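Local coordinates for cobalamin biosynthesis protein CobN (Mycobacterium tuberculosis, PDB 7C6O) that serves as the large catalytic subunit of cobaltochelatase, the enzyme that inserts cobalt into the corrin ring during cobalamin biosynthesis, at residues D245-T250 with A277-P282; S884-S889 with D1072-Y1077; T937-G942 with F996-G1001. All blocks are in the same frame, centred on the assembly; numbering follows the deposited sequence.

Interaction 1: D245-T250 with A277-P282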
loop_
_atom_site.group_PDB
_atom_site.type_symbol
_atom_site.label_atom_id
_atom_site.label_comp_id
_atom_site.label_asym_id
_atom_site.label_seq_id
_atom_site.Cartn_x
_atom_site.Cartn_y
_atom_site.Cartn_z
ATOM N N ASP A 245 -6.043 11.083 26.801
ATOM C CA ASP A 245 -4.860 10.263 26.576
ATOM C C ASP A 245 -4.842 9.633 25.191
ATOM O O ASP A 245 -3.780 9.198 24.733
ATOM C CB ASP A 245 -4.775 9.173 27.645
ATOM C CG ASP A 245 -4.683 9.748 29.040
ATOM O OD1 ASP A 245 -3.734 10.519 29.297
ATOM O OD2 ASP A 245 -5.569 9.452 29.872
ATOM N N ALA A 246 -5.991 9.577 24.523
ATOM C CA ALA A 246 -6.089 9.114 23.147
ATOM C C ALA A 246 -7.430 9.581 22.599
ATOM O O ALA A 246 -8.356 9.881 23.358
ATOM C CB ALA A 246 -5.955 7.590 23.045
ATOM N N MET A 247 -7.521 9.640 21.272
ATOM C CA MET A 247 -8.722 10.095 20.581
ATOM C C MET A 247 -9.184 9.036 19.594
ATOM O O MET A 247 -8.392 8.571 18.767
ATOM C CB MET A 247 -8.476 11.394 19.811
ATOM C CG MET A 247 -8.149 12.609 20.639
ATOM S SD MET A 247 -7.671 13.967 19.547
ATOM C CE MET A 247 -9.152 14.117 18.551
ATOM N N VAL A 248 -10.462 8.676 19.665
ATOM C CA VAL A 248 -11.136 7.954 18.590
ATOM C C VAL A 248 -11.964 8.968 17.813
ATOM O O VAL A 248 -12.848 9.621 18.378
ATOM C CB VAL A 248 -12.018 6.818 19.127
ATOM C CG1 VAL A 248 -12.700 6.104 17.972
ATOM C CG2 VAL A 248 -11.195 5.837 19.947
ATOM N N VAL A 249 -11.682 9.112 16.522
ATOM C CA VAL A 249 -12.341 10.112 15.692
ATOM C C VAL A 249 -13.240 9.408 14.687
ATOM O O VAL A 249 -12.898 8.341 14.164
ATOM C CB VAL A 249 -11.327 11.034 14.985
ATOM C CG1 VAL A 249 -10.493 11.775 16.016
ATOM C CG2 VAL A 249 -10.435 10.246 14.036
ATOM N N THR A 250 -14.408 10.000 14.441
ATOM C CA THR A 250 -15.338 9.518 13.427
ATOM C C THR A 250 -15.614 10.590 12.381
ATOM O O THR A 250 -16.605 10.502 11.648
ATOM C CB THR A 250 -16.646 9.045 14.068
ATOM O OG1 THR A 250 -17.326 10.160 14.656
ATOM C CG2 THR A 250 -16.366 8.012 15.148
ATOM N N ALA A 277 -1.403 17.351 16.218
ATOM C CA ALA A 277 -0.155 16.702 16.605
ATOM C C ALA A 277 0.385 17.263 17.913
ATOM O O ALA A 277 1.042 16.541 18.672
ATOM C CB ALA A 277 0.887 16.854 15.496
ATOM N N ALA A 278 0.111 18.540 18.198
ATOM C CA ALA A 278 0.602 19.149 19.431
ATOM C C ALA A 278 0.045 18.453 20.666
ATOM O O ALA A 278 0.688 18.459 21.721
ATOM C CB ALA A 278 0.256 20.637 19.456
ATOM N N LEU A 279 -1.144 17.852 20.561
ATOM C CA LEU A 279 -1.679 17.080 21.678
ATOM C C LEU A 279 -0.788 15.888 22.004
ATOM O O LEU A 279 -0.727 15.455 23.162
ATOM C CB LEU A 279 -3.097 16.606 21.363
ATOM C CG LEU A 279 -4.138 17.670 21.007
ATOM C CD1 LEU A 279 -5.422 17.005 20.531
ATOM C CD2 LEU A 279 -4.412 18.583 22.194
ATOM N N ASP A 280 -0.094 15.351 20.998
ATOM C CA ASP A 280 0.850 14.244 21.165
ATOM C C ASP A 280 0.174 13.027 21.801
ATOM O O ASP A 280 0.654 12.460 22.784
ATOM C CB ASP A 280 2.071 14.681 21.979
ATOM C CG ASP A 280 3.242 13.729 21.829
ATOM O OD1 ASP A 280 3.302 13.014 20.805
ATOM O OD2 ASP A 280 4.098 13.690 22.739
ATOM N N ILE A 281 -0.960 12.631 21.232
ATOM C CA ILE A 281 -1.662 11.427 21.675
ATOM C C ILE A 281 -2.036 10.614 20.445
ATOM O O ILE A 281 -2.095 11.145 19.325
ATOM C CB ILE A 281 -2.915 11.769 22.515
ATOM C CG1 ILE A 281 -3.890 12.623 21.707
ATOM C CG2 ILE A 281 -2.528 12.461 23.819
ATOM C CD1 ILE A 281 -5.162 12.948 22.461
ATOM N N PRO A 282 -2.273 9.313 20.614
ATOM C CA PRO A 282 -2.731 8.504 19.479
ATOM C C PRO A 282 -4.118 8.932 19.034
ATOM O O PRO A 282 -5.007 9.180 19.854
ATOM C CB PRO A 282 -2.736 7.074 20.036
ATOM C CG PRO A 282 -1.828 7.118 21.216
ATOM C CD PRO A 282 -2.005 8.485 21.801
#

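Interaction 2: S884-S889 with D1072-Y1077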
loop_
_atom_site.group_PDB
_atom_site.type_symbol
_atom_site.label_atom_id
_atom_site.label_comp_id
_atom_site.label_asym_id
_atom_site.label_seq_id
_atom_site.Cartn_x
_atom_site.Cartn_y
_atom_site.Cartn_z
ATOM N N SER A 884 0.711 -6.789 -15.549
ATOM C CA SER A 884 0.527 -6.975 -14.117
ATOM C C SER A 884 0.633 -5.626 -13.420
ATOM O O SER A 884 1.572 -4.864 -13.668
ATOM C CB SER A 884 1.561 -7.953 -13.560
ATOM O OG SER A 884 1.369 -9.252 -14.093
ATOM N N VAL A 885 -0.334 -5.330 -12.550
ATOM C CA VAL A 885 -0.494 -4.000 -11.971
ATOM C C VAL A 885 -0.591 -4.136 -10.458
ATOM O O VAL A 885 -1.467 -4.849 -9.953
ATOM C CB VAL A 885 -1.735 -3.284 -12.531
ATOM C CG1 VAL A 885 -1.966 -1.974 -11.808
ATOM C CG2 VAL A 885 -1.584 -3.053 -14.031
ATOM N N TRP A 886 0.285 -3.435 -9.739
ATOM C CA TRP A 886 0.363 -3.511 -8.288
ATOM C C TRP A 886 -0.046 -2.191 -7.647
ATOM O O TRP A 886 0.163 -1.112 -8.211
ATOM C CB TRP A 886 1.779 -3.864 -7.826
ATOM C CG TRP A 886 2.253 -5.217 -8.245
ATOM C CD1 TRP A 886 1.483 -6.289 -8.592
ATOM C CD2 TRP A 886 3.615 -5.642 -8.367
ATOM N NE1 TRP A 886 2.284 -7.358 -8.919
ATOM C CE2 TRP A 886 3.597 -6.986 -8.788
ATOM C CE3 TRP A 886 4.848 -5.016 -8.163
ATOM C CZ2 TRP A 886 4.765 -7.716 -9.007
ATOM C CZ3 TRP A 886 6.007 -5.741 -8.380
ATOM C CH2 TRP A 886 5.957 -7.077 -8.796
ATOM N N GLY A 887 -0.601 -2.286 -6.438
ATOM C CA GLY A 887 -0.984 -1.084 -5.718
ATOM C C GLY A 887 0.211 -0.247 -5.299
ATOM O O GLY A 887 0.169 0.986 -5.362
ATOM N N THR A 888 1.293 -0.903 -4.869
ATOM C CA THR A 888 2.480 -0.161 -4.461
ATOM C C THR A 888 3.060 0.633 -5.625
ATOM O O THR A 888 3.585 1.734 -5.424
ATOM C CB THR A 888 3.519 -1.117 -3.855
ATOM O OG1 THR A 888 4.518 -0.363 -3.158
ATOM C CG2 THR A 888 4.190 -1.973 -4.926
ATOM N N SER A 889 2.930 0.117 -6.852
ATOM C CA SER A 889 3.399 0.848 -8.024
ATOM C C SER A 889 2.547 2.083 -8.281
ATOM O O SER A 889 3.076 3.153 -8.604
ATOM C CB SER A 889 3.385 -0.065 -9.250
ATOM O OG SER A 889 4.197 -1.209 -9.044
ATOM N N ASP A 1072 10.467 -11.650 -5.033
ATOM C CA ASP A 1072 9.749 -12.781 -5.605
ATOM C C ASP A 1072 8.549 -12.352 -6.441
ATOM O O ASP A 1072 8.071 -13.137 -7.266
ATOM C CB ASP A 1072 9.276 -13.708 -4.490
ATOM C CG ASP A 1072 8.496 -12.968 -3.422
ATOM O OD1 ASP A 1072 9.127 -12.265 -2.604
ATOM O OD2 ASP A 1072 7.252 -13.064 -3.425
ATOM N N ASP A 1073 8.051 -11.131 -6.245
ATOM C CA ASP A 1073 6.791 -10.747 -6.873
ATOM C C ASP A 1073 6.912 -10.636 -8.387
ATOM O O ASP A 1073 5.932 -10.874 -9.102
ATOM C CB ASP A 1073 6.292 -9.436 -6.272
ATOM C CG ASP A 1073 5.794 -9.606 -4.852
ATOM O OD1 ASP A 1073 5.032 -10.565 -4.601
ATOM O OD2 ASP A 1073 6.175 -8.792 -3.987
ATOM N N TYR A 1074 8.095 -10.291 -8.899
ATOM C CA TYR A 1074 8.233 -10.131 -10.342
ATOM C C TYR A 1074 8.081 -11.468 -11.058
ATOM O O TYR A 1074 7.274 -11.591 -11.987
ATOM C CB TYR A 1074 9.566 -9.457 -10.681
ATOM C CG TYR A 1074 9.586 -8.008 -10.253
ATOM C CD1 TYR A 1074 9.023 -7.020 -11.052
ATOM C CD2 TYR A 1074 10.134 -7.632 -9.034
ATOM C CE1 TYR A 1074 9.020 -5.695 -10.654
ATOM C CE2 TYR A 1074 10.139 -6.308 -8.630
ATOM C CZ TYR A 1074 9.579 -5.347 -9.442
ATOM O OH TYR A 1074 9.582 -4.031 -9.042
ATOM N N PHE A 1075 8.818 -12.497 -10.632
ATOM C CA PHE A 1075 8.680 -13.773 -11.327
ATOM C C PHE A 1075 7.304 -14.385 -11.088
ATOM O O PHE A 1075 6.780 -15.076 -11.967
ATOM C CB PHE A 1075 9.818 -14.737 -10.943
ATOM C CG PHE A 1075 9.551 -15.594 -9.723
ATOM C CD1 PHE A 1075 8.807 -16.766 -9.819
ATOM C CD2 PHE A 1075 10.100 -15.258 -8.496
ATOM C CE1 PHE A 1075 8.578 -17.559 -8.701
ATOM C CE2 PHE A 1075 9.882 -16.049 -7.376
ATOM C CZ PHE A 1075 9.116 -17.201 -7.479
ATOM N N GLN A 1076 6.690 -14.118 -9.934
ATOM C CA GLN A 1076 5.360 -14.661 -9.666
ATOM C C GLN A 1076 4.329 -14.104 -10.639
ATOM O O GLN A 1076 3.570 -14.859 -11.259
ATOM C CB GLN A 1076 4.940 -14.354 -8.231
ATOM C CG GLN A 1076 5.615 -15.196 -7.177
ATOM C CD GLN A 1076 4.827 -15.201 -5.885
ATOM O OE1 GLN A 1076 3.849 -15.934 -5.748
ATOM N NE2 GLN A 1076 5.242 -14.372 -4.933
ATOM N N TYR A 1077 4.282 -12.779 -10.778
ATOM C CA TYR A 1077 3.280 -12.142 -11.629
ATOM C C TYR A 1077 3.704 -12.148 -13.093
ATOM O O TYR A 1077 2.969 -12.628 -13.964
ATOM C CB TYR A 1077 3.024 -10.710 -11.152
ATOM C CG TYR A 1077 2.160 -10.630 -9.918
ATOM C CD1 TYR A 1077 2.710 -10.778 -8.650
ATOM C CD2 TYR A 1077 0.792 -10.408 -10.019
ATOM C CE1 TYR A 1077 1.922 -10.708 -7.517
ATOM C CE2 TYR A 1077 -0.002 -10.336 -8.892
ATOM C CZ TYR A 1077 0.568 -10.485 -7.646
ATOM O OH TYR A 1077 -0.218 -10.411 -6.524
HETATM O O HOH W 1 0.469 -11.721 -13.611
HETATM O O HOH W 2 6.983 -2.532 -9.581
#

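Interaction 3: T937-G942 with F996-G1001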
loop_
_atom_site.group_PDB
_atom_site.type_symbol
_atom_site.label_atom_id
_atom_site.label_comp_id
_atom_site.label_asym_id
_atom_site.label_seq_id
_atom_site.Cartn_x
_atom_site.Cartn_y
_atom_site.Cartn_z
ATOM N N THR A 937 -5.261 -7.324 -21.195
ATOM C CA THR A 937 -5.656 -8.153 -20.065
ATOM C C THR A 937 -4.836 -7.722 -18.859
ATOM O O THR A 937 -3.606 -7.641 -18.938
ATOM C CB THR A 937 -5.441 -9.642 -20.354
ATOM O OG1 THR A 937 -6.350 -10.066 -21.377
ATOM C CG2 THR A 937 -5.683 -10.470 -19.102
ATOM N N VAL A 938 -5.516 -7.429 -17.755
ATOM C CA VAL A 938 -4.892 -6.851 -16.569
ATOM C C VAL A 938 -4.962 -7.863 -15.440
ATOM O O VAL A 938 -6.050 -8.329 -15.080
ATOM C CB VAL A 938 -5.568 -5.536 -16.155
ATOM C CG1 VAL A 938 -4.931 -4.993 -14.881
ATOM C CG2 VAL A 938 -5.486 -4.516 -17.277
ATOM N N ARG A 939 -3.806 -8.194 -14.870
ATOM C CA ARG A 939 -3.739 -8.915 -13.604
ATOM C C ARG A 939 -3.454 -7.900 -12.504
ATOM O O ARG A 939 -2.353 -7.345 -12.432
ATOM C CB ARG A 939 -2.670 -10.006 -13.640
ATOM C CG ARG A 939 -2.395 -10.642 -12.279
ATOM C CD ARG A 939 -3.665 -11.194 -11.621
ATOM N NE ARG A 939 -3.376 -11.748 -10.300
ATOM C CZ ARG A 939 -2.879 -12.965 -10.094
ATOM N NH1 ARG A 939 -2.630 -13.765 -11.123
ATOM N NH2 ARG A 939 -2.636 -13.387 -8.858
ATOM N N ILE A 940 -4.451 -7.643 -11.663
ATOM C CA ILE A 940 -4.275 -6.783 -10.499
ATOM C C ILE A 940 -3.892 -7.659 -9.317
ATOM O O ILE A 940 -4.213 -8.851 -9.268
ATOM C CB ILE A 940 -5.544 -5.958 -10.193
ATOM C CG1 ILE A 940 -6.730 -6.878 -9.894
ATOM C CG2 ILE A 940 -5.866 -5.002 -11.344
ATOM C CD1 ILE A 940 -7.999 -6.140 -9.497
ATOM N N SER A 941 -3.187 -7.071 -8.358
ATOM C CA SER A 941 -2.902 -7.786 -7.129
ATOM C C SER A 941 -4.097 -7.690 -6.186
ATOM O O SER A 941 -5.054 -6.946 -6.422
ATOM C CB SER A 941 -1.646 -7.228 -6.461
ATOM O OG SER A 941 -1.835 -5.880 -6.072
ATOM N N GLY A 942 -4.042 -8.471 -5.107
ATOM C CA GLY A 942 -5.061 -8.352 -4.080
ATOM C C GLY A 942 -5.072 -6.979 -3.435
ATOM O O GLY A 942 -6.136 -6.418 -3.162
ATOM N N PHE A 996 -8.350 -9.436 -13.942
ATOM C CA PHE A 996 -8.293 -10.612 -13.090
ATOM C C PHE A 996 -7.407 -10.322 -11.885
ATOM O O PHE A 996 -6.534 -9.452 -11.938
ATOM C CB PHE A 996 -7.780 -11.830 -13.871
ATOM C CG PHE A 996 -8.615 -12.157 -15.078
ATOM C CD1 PHE A 996 -9.677 -13.043 -14.982
ATOM C CD2 PHE A 996 -8.359 -11.554 -16.299
ATOM C CE1 PHE A 996 -10.460 -13.334 -16.090
ATOM C CE2 PHE A 996 -9.137 -11.839 -17.410
ATOM C CZ PHE A 996 -10.186 -12.731 -17.305
ATOM N N GLY A 997 -7.655 -11.036 -10.793
ATOM C CA GLY A 997 -6.896 -10.802 -9.584
ATOM C C GLY A 997 -7.012 -11.949 -8.605
ATOM O O GLY A 997 -7.578 -13.000 -8.912
ATOM N N SER A 998 -6.456 -11.728 -7.413
ATOM C CA SER A 998 -6.519 -12.717 -6.346
ATOM C C SER A 998 -7.967 -13.057 -6.008
ATOM O O SER A 998 -8.878 -12.249 -6.200
ATOM C CB SER A 998 -5.808 -12.195 -5.092
ATOM O OG SER A 998 -4.402 -12.152 -5.271
ATOM N N LYS A 999 -8.169 -14.271 -5.503
ATOM C CA LYS A 999 -9.484 -14.667 -5.022
ATOM C C LYS A 999 -9.969 -13.666 -3.976
ATOM O O LYS A 999 -9.176 -13.211 -3.141
ATOM C CB LYS A 999 -9.431 -16.076 -4.422
ATOM C CG LYS A 999 -10.769 -16.608 -3.926
ATOM C CD LYS A 999 -10.670 -18.059 -3.479
ATOM C CE LYS A 999 -12.034 -18.599 -3.065
ATOM N NZ LYS A 999 -11.980 -20.020 -2.615
ATOM N N PRO A 1000 -11.247 -13.279 -4.011
ATOM C CA PRO A 1000 -11.763 -12.346 -3.003
ATOM C C PRO A 1000 -11.469 -12.840 -1.597
ATOM O O PRO A 1000 -11.589 -14.030 -1.297
ATOM C CB PRO A 1000 -13.269 -12.316 -3.280
ATOM C CG PRO A 1000 -13.396 -12.704 -4.700
ATOM C CD PRO A 1000 -12.278 -13.661 -4.990
ATOM N N GLY A 1001 -11.072 -11.909 -0.737
ATOM C CA GLY A 1001 -10.702 -12.239 0.615
ATOM C C GLY A 1001 -9.307 -12.797 0.778
ATOM O O GLY A 1001 -8.940 -13.170 1.898
HETATM O O HOH W 3 -2.965 -11.171 -7.058
#

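Interaction 1: D245-T250 with A277-P282
The backbone of Ala246 and Met247, at the start of strand 246-249, meets that of Pro282 just ahead of strand 283-289; residues 245-247 and 279-282 run 73° apart, and the CA atoms of Ala246 and Pro282 are 5.0 Å from each other. Met247 N donates a nearly straight hydrogen bond to Pro282 O (2.9 Å), and Ala246 CA adds a C-H...O contact to the same carbonyl. Beside this bond Ile281 packs on Met247. Its CG1 sits between backbone N and carbonyl carbon (chi1 59°), and the extended end carries CD1 to 3.5 Å from Met247 CG, the two side chains meeting at about a right angle. With CG beside the backbone N (chi1 -65°) and the chain extended at chi2, Met247 brings SD to 3.9 Å from Leu279 CD1. One residue earlier, Ile281 CB and Pro282 CD each lie 3.5 Å from Asp245 O. The polar end of Asp245 turns elsewhere, its OD2 accepting from Thr190 N, while Asp280 in the same loop pairs with Arg813 and Arg818. One backbone bond thus starts the parallel pairing of strands 246-249 and 283-289, with largely apolar packing of Met247 on Leu279 and Ile281 beside it.

Interaction 2: S884-S889 with D1072-Y1077
An aromatic cluster of Trp886, Tyr1074 and Tyr1077 joins the end of strand 880-885 to residues 1073-1077 of helix 1072-1089. Trp886 CG lies beside the backbone N, opposite the carbonyl carbon (chi1 -64°), which sends the indole out to the helix. Its edge meets two tyrosine faces. At one end NE1 sits 3.3 Å above the Tyr1077 ring plane, over its centre, with the planes at 75°, a placement consistent with an N-H...pi interaction. At the other, CH2 lies 3.7 Å above the centre of the Tyr1074 ring, in a second T-shaped pair with planes 62° apart. Between the tyrosines the benzene edge rests on the helix itself: Trp886 CZ2 is 3.4 Å from Asp1073 O, and CH2 is 3.5 Å from Asp1073 CB. Trp886 also makes a cation-pi contact with Lys1059. Two waters flank the rings. One is hydrogen-bonded to Ser884 OG (2.7 Å) and donates to Tyr1077 O; the other links Ser889 OG with Tyr1074 OH, a hydroxyl also bonded to His1066 NE2. Trp886 stands at the N-cap position, so the cluster sits where strand 880-885 gives way to helix 887-893, at the C-terminal edge of the parallel part of a mixed alpha/beta sheet.

Interaction 3: T937-G942 with F996-G1001
Arg939 and Phe996 form a parallel bridge, held by two short backbone hydrogen bonds that tie Phe996 to Val938 and Ile940. Phe996 N donates to Val938 O (2.8 Å, 172° at the hydrogen), and Phe996 O accepts from Ile940 N (2.8 Å, 154°), so Phe996 uses both its polar backbone atoms on this neighbour. The same Phe996 O receives a C-H...O contact from Arg939 CA. Arg939, whose own backbone bonds turn to Leu883 and Val885, bends at chi2 (55°), which lays its chain along Gly997, with NE 3.7 Å from Gly997 CA. Where the strands part, Ile940 O takes weak hydrogen bonds from Arg939 NE (3.2 Å) and a water, and a C-H...O contact from Gly997 CA (3.3 Å). That water lies in the plane of the Arg939 guanidinium at its edge and accepts from NH2 (2.9 Å). Ser998 OG is hydrogen-bonded to Gly1004 O and also lies close to this water. The guanidinium further makes a cation-pi contact with Tyr1026. Side-chain packing includes Thr937 CG2, 4.0 Å from Phe996 CD2. Ser941, at the N-cap position, uses OG to cap Phe944 N. The whole is a parallel strand pair inside a mixed alpha/beta sheet, with one water between the diverging ends.

Interactions 2 and 3 share one mixed sheet, in which strands 995-997, 935-940, 880-885 and 1056-1061 lie side by side and parallel; their centres are about 11 Å apart. They meet directly: Val885 N lies 2.9 Å from Arg939 O, a probable hydrogen bond, and the hydroxyl of Tyr1077 packs on Ser941 CB. Along the chain, interaction 3 is nested inside the long loop closed by interaction 2. Interaction 1 comes earlier and belongs to a separate mixed sheet, where strands 246-249 and 283-289 are neighbours; its centre is about 36 Å from each of the others. Interactions 2 and 3 thus join one sheet and the helix beside it, while interaction 1 belongs to another sheet of the same chain.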